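Local coordinates for amine Dehydrogenase (Pseudomonas putida, PDB 1JMX), which probably passes electrons on through the two c-type hemes of its heme-binding subunit during amine oxidation, at residues P175-S187 with G198-F210. Residues are numbered along the deposited sequence; the frame is centred on the assembly and turned at random.
Sequences PKADALPGQWAFS and GVMSVTPDQGDTF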
ATOM      1  N   PRO A 175      24.802  -9.174 -25.825  1.00 31.50           N
ATOM      2  CA  PRO A 175      24.627  -8.933 -27.266  1.00 31.25           C
ATOM      3  C   PRO A 175      24.279  -7.482 -27.608  1.00 31.09           C
ATOM      4  O   PRO A 175      23.808  -6.725 -26.756  1.00 30.91           O
ATOM      5  CB  PRO A 175      23.469  -9.864 -27.622  1.00 30.74           C
ATOM      6  CG  PRO A 175      22.629  -9.812 -26.376  1.00 31.46           C
ATOM      7  CD  PRO A 175      23.674  -9.957 -25.286  1.00 30.73           C
ATOM      8  N   LYS A 176      24.494  -7.103 -28.863  1.00 31.33           N
ATOM      9  CA  LYS A 176      24.176  -5.744 -29.303  1.00 31.91           C
ATOM     10  C   LYS A 176      22.729  -5.696 -29.797  1.00 30.45           C
ATOM     11  O   LYS A 176      22.069  -6.733 -29.907  1.00 29.34           O
ATOM     12  CB  LYS A 176      25.163  -5.284 -30.394  1.00 34.35           C
ATOM     13  CG  LYS A 176      24.925  -3.862 -30.925  1.00 37.40           C
ATOM     14  CD  LYS A 176      26.064  -3.359 -31.820  1.00 40.04           C
ATOM     15  CE  LYS A 176      26.433  -4.363 -32.904  1.00 41.34           C
ATOM     16  NZ  LYS A 176      27.213  -3.744 -34.014  1.00 41.88           N
ATOM     17  N   ALA A 177      22.229  -4.487 -30.045  1.00 29.29           N
ATOM     18  CA  ALA A 177      20.864  -4.284 -30.513  1.00 29.26           C
ATOM     19  C   ALA A 177      20.701  -4.673 -31.976  1.00 29.63           C
ATOM     20  O   ALA A 177      19.584  -4.769 -32.479  1.00 30.10           O
ATOM     21  CB  ALA A 177      20.453  -2.824 -30.302  1.00 28.51           C
ATOM     22  N   ASP A 178      21.819  -4.870 -32.666  1.00 30.21           N
ATOM     23  CA  ASP A 178      21.788  -5.256 -34.071  1.00 30.48           C
ATOM     24  C   ASP A 178      21.256  -6.690 -34.234  1.00 29.01           C
ATOM     25  O   ASP A 178      20.915  -7.112 -35.340  1.00 29.13           O
ATOM     26  CB  ASP A 178      23.192  -5.135 -34.685  1.00 33.43           C
ATOM     27  CG  ASP A 178      24.135  -6.252 -34.239  1.00 35.59           C
ATOM     28  OD1 ASP A 178      24.060  -6.703 -33.076  1.00 38.36           O
ATOM     29  OD2 ASP A 178      24.964  -6.685 -35.062  1.00 38.51           O
ATOM     30  N   ALA A 179      21.203  -7.430 -33.127  1.00 26.94           N
ATOM     31  CA  ALA A 179      20.713  -8.808 -33.123  1.00 25.41           C
ATOM     32  C   ALA A 179      19.188  -8.930 -33.076  1.00 24.49           C
ATOM     33  O   ALA A 179      18.656 -10.028 -33.231  1.00 25.25           O
ATOM     34  CB  ALA A 179      21.321  -9.578 -31.954  1.00 24.10           C
ATOM     35  N   LEU A 180      18.487  -7.812 -32.882  1.00 23.46           N
ATOM     36  CA  LEU A 180      17.025  -7.832 -32.781  1.00 22.14           C
ATOM     37  C   LEU A 180      16.191  -7.523 -34.027  1.00 21.98           C
ATOM     38  O   LEU A 180      15.060  -7.994 -34.135  1.00 21.78           O
ATOM     39  CB  LEU A 180      16.554  -6.955 -31.614  1.00 20.52           C
ATOM     40  CG  LEU A 180      17.129  -7.294 -30.235  1.00 19.40           C
ATOM     41  CD1 LEU A 180      16.509  -6.388 -29.202  1.00 18.52           C
ATOM     42  CD2 LEU A 180      16.879  -8.754 -29.882  1.00 19.22           C
ATOM     43  N   PRO A 181      16.703  -6.695 -34.957  1.00 21.81           N
ATOM     44  CA  PRO A 181      15.899  -6.404 -36.148  1.00 22.60           C
ATOM     45  C   PRO A 181      15.525  -7.647 -36.967  1.00 21.99           C
ATOM     46  O   PRO A 181      16.294  -8.608 -37.044  1.00 21.96           O
ATOM     47  CB  PRO A 181      16.800  -5.450 -36.932  1.00 22.57           C
ATOM     48  CG  PRO A 181      17.474  -4.684 -35.842  1.00 21.63           C
ATOM     49  CD  PRO A 181      17.880  -5.810 -34.909  1.00 22.39           C
ATOM     50  N   GLY A 182      14.330  -7.618 -37.552  1.00 21.73           N
ATOM     51  CA  GLY A 182      13.856  -8.731 -38.351  1.00 21.98           C
ATOM     52  C   GLY A 182      12.380  -8.963 -38.110  1.00 21.97           C
ATOM     53  O   GLY A 182      11.700  -8.107 -37.548  1.00 21.54           O
ATOM     54  N   GLN A 183      11.874 -10.118 -38.529  1.00 22.37           N
ATOM     55  CA  GLN A 183      10.468 -10.436 -38.332  1.00 23.16           C
ATOM     56  C   GLN A 183      10.359 -11.332 -37.108  1.00 21.89           C
ATOM     57  O   GLN A 183      11.222 -12.186 -36.864  1.00 21.08           O
ATOM     58  CB  GLN A 183       9.873 -11.128 -39.561  1.00 25.54           C
ATOM     59  CG  GLN A 183      10.091 -10.388 -40.889  1.00 32.16           C
ATOM     60  CD  GLN A 183       9.548  -8.960 -40.895  1.00 35.01           C
ATOM     61  OE1 GLN A 183       8.596  -8.643 -40.182  1.00 37.15           O
ATOM     62  NE2 GLN A 183      10.150  -8.094 -41.716  1.00 37.02           N
ATOM     63  N   TRP A 184       9.307 -11.121 -36.329  1.00 20.49           N
ATOM     64  CA  TRP A 184       9.105 -11.888 -35.115  1.00 20.18           C
ATOM     65  C   TRP A 184       7.699 -12.443 -35.010  1.00 20.81           C
ATOM     66  O   TRP A 184       6.750 -11.697 -34.801  1.00 22.89           O
ATOM     67  CB  TRP A 184       9.379 -11.015 -33.886  1.00 18.10           C
ATOM     68  CG  TRP A 184      10.819 -10.690 -33.666  1.00 15.61           C
ATOM     69  CD1 TRP A 184      11.584  -9.802 -34.375  1.00 14.40           C
ATOM     70  CD2 TRP A 184      11.663 -11.215 -32.635  1.00 16.22           C
ATOM     71  NE1 TRP A 184      12.848  -9.741 -33.845  1.00 13.86           N
ATOM     72  CE2 TRP A 184      12.927 -10.596 -32.776  1.00 15.67           C
ATOM     73  CE3 TRP A 184      11.476 -12.148 -31.604  1.00 14.59           C
ATOM     74  CZ2 TRP A 184      14.000 -10.880 -31.919  1.00 15.23           C
ATOM     75  CZ3 TRP A 184      12.543 -12.430 -30.755  1.00 13.99           C
ATOM     76  CH2 TRP A 184      13.788 -11.798 -30.918  1.00 13.43           C
ATOM     77  N   ALA A 185       7.568 -13.760 -35.118  1.00 20.30           N
ATOM     78  CA  ALA A 185       6.261 -14.398 -34.997  1.00 19.87           C
ATOM     79  C   ALA A 185       5.890 -14.408 -33.525  1.00 18.68           C
ATOM     80  O   ALA A 185       6.680 -14.847 -32.690  1.00 20.33           O
ATOM     81  CB  ALA A 185       6.319 -15.831 -35.529  1.00 19.72           C
ATOM     82  N   PHE A 186       4.707 -13.910 -33.193  1.00 18.28           N
ATOM     83  CA  PHE A 186       4.291 -13.902 -31.800  1.00 17.75           C
ATOM     84  C   PHE A 186       2.957 -14.591 -31.513  1.00 18.29           C
ATOM     85  O   PHE A 186       2.096 -14.749 -32.388  1.00 18.17           O
ATOM     86  CB  PHE A 186       4.307 -12.474 -31.216  1.00 18.00           C
ATOM     87  CG  PHE A 186       3.201 -11.582 -31.720  1.00 19.08           C
ATOM     88  CD1 PHE A 186       3.431 -10.684 -32.755  1.00 20.20           C
ATOM     89  CD2 PHE A 186       1.932 -11.627 -31.142  1.00 19.35           C
ATOM     90  CE1 PHE A 186       2.417  -9.839 -33.212  1.00 20.24           C
ATOM     91  CE2 PHE A 186       0.911 -10.788 -31.592  1.00 21.06           C
ATOM     92  CZ  PHE A 186       1.155  -9.892 -32.629  1.00 20.42           C
ATOM     93  N   SER A 187       2.813 -14.991 -30.257  1.00 18.57           N
ATOM     94  CA  SER A 187       1.624 -15.650 -29.754  1.00 17.63           C
ATOM     95  C   SER A 187       1.423 -15.094 -28.351  1.00 17.79           C
ATOM     96  O   SER A 187       2.384 -14.770 -27.659  1.00 17.20           O
ATOM     97  CB  SER A 187       1.847 -17.160 -29.690  1.00 17.85           C
ATOM     98  OG  SER A 187       0.693 -17.811 -29.210  1.00 22.29           O
ATOM     99  N   GLY A 198       0.416 -13.196 -34.420  1.00 19.00           N
ATOM    100  CA  GLY A 198       0.764 -12.320 -35.520  1.00 18.65           C
ATOM    101  C   GLY A 198       2.256 -12.213 -35.742  1.00 19.21           C
ATOM    102  O   GLY A 198       3.031 -13.072 -35.319  1.00 18.50           O
ATOM    103  N   VAL A 199       2.658 -11.140 -36.412  1.00 20.76           N
ATOM    104  CA  VAL A 199       4.060 -10.891 -36.708  1.00 21.19           C
ATOM    105  C   VAL A 199       4.441  -9.473 -36.319  1.00 19.83           C
ATOM    106  O   VAL A 199       3.741  -8.512 -36.619  1.00 19.50           O
ATOM    107  CB  VAL A 199       4.384 -11.140 -38.215  1.00 22.47           C
ATOM    108  CG1 VAL A 199       5.836 -10.770 -38.519  1.00 23.77           C
ATOM    109  CG2 VAL A 199       4.159 -12.604 -38.560  1.00 22.69           C
ATOM    110  N   MET A 200       5.549  -9.371 -35.606  1.00 19.28           N
ATOM    111  CA  MET A 200       6.059  -8.097 -35.172  1.00 19.69           C
ATOM    112  C   MET A 200       7.333  -7.828 -35.947  1.00 18.95           C
ATOM    113  O   MET A 200       8.274  -8.618 -35.931  1.00 18.77           O
ATOM    114  CB  MET A 200       6.337  -8.113 -33.673  1.00 19.32           C
ATOM    115  CG  MET A 200       6.711  -6.751 -33.118  1.00 21.34           C
ATOM    116  SD  MET A 200       6.898  -6.761 -31.324  1.00 22.10           S
ATOM    117  CE  MET A 200       8.454  -7.616 -31.120  1.00 18.65           C
ATOM    118  N   SER A 201       7.304  -6.743 -36.700  1.00 19.43           N
ATOM    119  CA  SER A 201       8.432  -6.328 -37.498  1.00 21.05           C
ATOM    120  C   SER A 201       9.233  -5.290 -36.710  1.00 20.33           C
ATOM    121  O   SER A 201       8.712  -4.249 -36.310  1.00 20.70           O
ATOM    122  CB  SER A 201       7.926  -5.736 -38.816  1.00 23.53           C
ATOM    123  OG  SER A 201       8.996  -5.388 -39.685  1.00 30.06           O
ATOM    124  N   VAL A 202      10.491  -5.613 -36.453  1.00 20.40           N
ATOM    125  CA  VAL A 202      11.388  -4.729 -35.721  1.00 19.98           C
ATOM    126  C   VAL A 202      12.421  -4.218 -36.709  1.00 20.62           C
ATOM    127  O   VAL A 202      13.068  -5.004 -37.391  1.00 21.18           O
ATOM    128  CB  VAL A 202      12.122  -5.484 -34.587  1.00 18.35           C
ATOM    129  CG1 VAL A 202      12.991  -4.528 -33.795  1.00 18.55           C
ATOM    130  CG2 VAL A 202      11.125  -6.174 -33.676  1.00 17.09           C
ATOM    131  N   THR A 203      12.528  -2.901 -36.829  1.00 22.98           N
ATOM    132  CA  THR A 203      13.504  -2.294 -37.732  1.00 25.29           C
ATOM    133  C   THR A 203      14.316  -1.312 -36.901  1.00 26.34           C
ATOM    134  O   THR A 203      13.796  -0.701 -35.977  1.00 27.13           O
ATOM    135  CB  THR A 203      12.834  -1.544 -38.933  1.00 25.15           C
ATOM    136  OG1 THR A 203      12.136  -0.391 -38.458  1.00 27.31           O
ATOM    137  CG2 THR A 203      11.846  -2.448 -39.670  1.00 25.31           C
ATOM    138  N   PRO A 204      15.601  -1.132 -37.233  1.00 28.03           N
ATOM    139  CA  PRO A 204      16.462  -0.210 -36.483  1.00 29.11           C
ATOM    140  C   PRO A 204      16.103   1.271 -36.582  1.00 29.19           C
ATOM    141  O   PRO A 204      15.337   1.709 -37.449  1.00 29.62           O
ATOM    142  CB  PRO A 204      17.844  -0.483 -37.076  1.00 29.83           C
ATOM    143  CG  PRO A 204      17.521  -0.762 -38.518  1.00 29.56           C
ATOM    144  CD  PRO A 204      16.324  -1.701 -38.385  1.00 28.96           C
ATOM    145  N   ASP A 205      16.661   2.024 -35.647  1.00 30.50           N
ATOM    146  CA  ASP A 205      16.483   3.464 -35.556  1.00 31.46           C
ATOM    147  C   ASP A 205      17.752   3.951 -34.838  1.00 32.73           C
ATOM    148  O   ASP A 205      18.742   3.212 -34.745  1.00 34.02           O
ATOM    149  CB  ASP A 205      15.224   3.790 -34.740  1.00 30.54           C
ATOM    150  CG  ASP A 205      14.647   5.160 -35.060  1.00 30.98           C
ATOM    151  OD1 ASP A 205      13.753   5.615 -34.316  1.00 30.37           O
ATOM    152  OD2 ASP A 205      15.071   5.789 -36.060  1.00 33.58           O
ATOM    153  N   GLN A 206      17.728   5.175 -34.326  1.00 33.56           N
ATOM    154  CA  GLN A 206      18.881   5.732 -33.623  1.00 34.65           C
ATOM    155  C   GLN A 206      19.338   4.920 -32.400  1.00 33.59           C
ATOM    156  O   GLN A 206      18.566   4.716 -31.462  1.00 34.52           O
ATOM    157  CB  GLN A 206      18.559   7.167 -33.182  1.00 38.24           C
ATOM    158  CG  GLN A 206      17.208   7.296 -32.437  1.00 43.99           C
ATOM    159  CD  GLN A 206      17.302   8.040 -31.093  1.00 46.52           C
ATOM    160  OE1 GLN A 206      16.897   9.210 -30.988  1.00 47.41           O
ATOM    161  NE2 GLN A 206      17.804   7.350 -30.053  1.00 46.48           N
ATOM    162  N   GLY A 207      20.587   4.456 -32.421  1.00 31.25           N
ATOM    163  CA  GLY A 207      21.150   3.718 -31.293  1.00 29.53           C
ATOM    164  C   GLY A 207      20.538   2.384 -30.889  1.00 28.66           C
ATOM    165  O   GLY A 207      20.604   1.411 -31.642  1.00 28.91           O
ATOM    166  N   ASP A 208      20.034   2.307 -29.657  1.00 26.70           N
ATOM    167  CA  ASP A 208      19.400   1.080 -29.152  1.00 23.81           C
ATOM    168  C   ASP A 208      17.879   1.146 -29.198  1.00 21.57           C
ATOM    169  O   ASP A 208      17.195   0.417 -28.481  1.00 20.79           O
ATOM    170  CB  ASP A 208      19.868   0.763 -27.727  1.00 24.19           C
ATOM    171  CG  ASP A 208      21.304   0.271 -27.673  1.00 24.24           C
ATOM    172  OD1 ASP A 208      21.870   0.206 -26.558  1.00 24.28           O
ATOM    173  OD2 ASP A 208      21.867  -0.058 -28.742  1.00 26.99           O
ATOM    174  N   THR A 209      17.357   2.044 -30.028  1.00 20.76           N
ATOM    175  CA  THR A 209      15.920   2.199 -30.197  1.00 20.01           C
ATOM    176  C   THR A 209      15.522   1.548 -31.530  1.00 19.86           C
ATOM    177  O   THR A 209      16.372   1.310 -32.396  1.00 19.86           O
ATOM    178  CB  THR A 209      15.500   3.687 -30.175  1.00 18.96           C
ATOM    179  OG1 THR A 209      15.937   4.328 -31.373  1.00 21.13           O
ATOM    180  CG2 THR A 209      16.122   4.403 -28.995  1.00 18.54           C
ATOM    181  N   PHE A 210      14.235   1.248 -31.686  1.00 19.26           N
ATOM    182  CA  PHE A 210      13.739   0.600 -32.896  1.00 18.74           C
ATOM    183  C   PHE A 210      12.348   1.092 -33.231  1.00 19.57           C
ATOM    184  O   PHE A 210      11.671   1.714 -32.403  1.00 18.13           O
ATOM    185  CB  PHE A 210      13.614  -0.922 -32.697  1.00 17.37           C
ATOM    186  CG  PHE A 210      14.858  -1.595 -32.190  1.00 17.30           C
ATOM    187  CD1 PHE A 210      15.802  -2.106 -33.080  1.00 16.92           C
ATOM    188  CD2 PHE A 210      15.072  -1.754 -30.821  1.00 17.56           C
ATOM    189  CE1 PHE A 210      16.934  -2.761 -32.615  1.00 16.64           C
ATOM    190  CE2 PHE A 210      16.206  -2.410 -30.345  1.00 16.30           C
ATOM    191  CZ  PHE A 210      17.136  -2.914 -31.240  1.00 17.55           C
TER
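The ring of F186 lies flat over the backbone of G198, with the glycine CA 4.0 Å from the ring centroid in a CH-pi contact 20° off the normal, while M200 N sits at the ring's edge. Its CG stands between the backbone N and the carbonyl carbon (chi1 72°), which swings the ring across the neighbouring strand, where the bare backbone of G198 leaves room for it. The W184 ring has L180 O at its edge, in plane, gripped by NE1 at 2.8 Å, and this bond helps to hold the indole's rotation; V202 CG2 meets CD1 obliquely at 3.7 Å. F210 takes A177 O at its edge, near the ring plane, and A177 CB comes within 3.4 Å of CZ. The P181 ring and the L180 side chain each cross F210 at about a right angle. Replacing F186 with an alanine would probably open a gap over G198 and leave F276, whose ring meets it, without its aromatic partner.

The backbones pair antiparallel in register G182 with V202, W184 with M200 and F186 with G198, each by two hydrogen bonds; M200 N to W184 O measures 2.7 Å and is nearly straight. Q183 and S201, on the other face of the sheet, add a weak bond from S201 OG to OE1 at 3.3 Å. Beyond the strand end, D208 OD2 lies 3.5 Å from A177 CB, while its OD1 forms a salt bridge with K62.

M260 touches both W184 and M200, and strand 269-280 pairs with strand 182-190 along its other edge. The contact is thus the first beta hairpin, strands 182-190 and 194-204, of a closed eight-stranded antiparallel up-and-down barrel in domain II, away from the hemes.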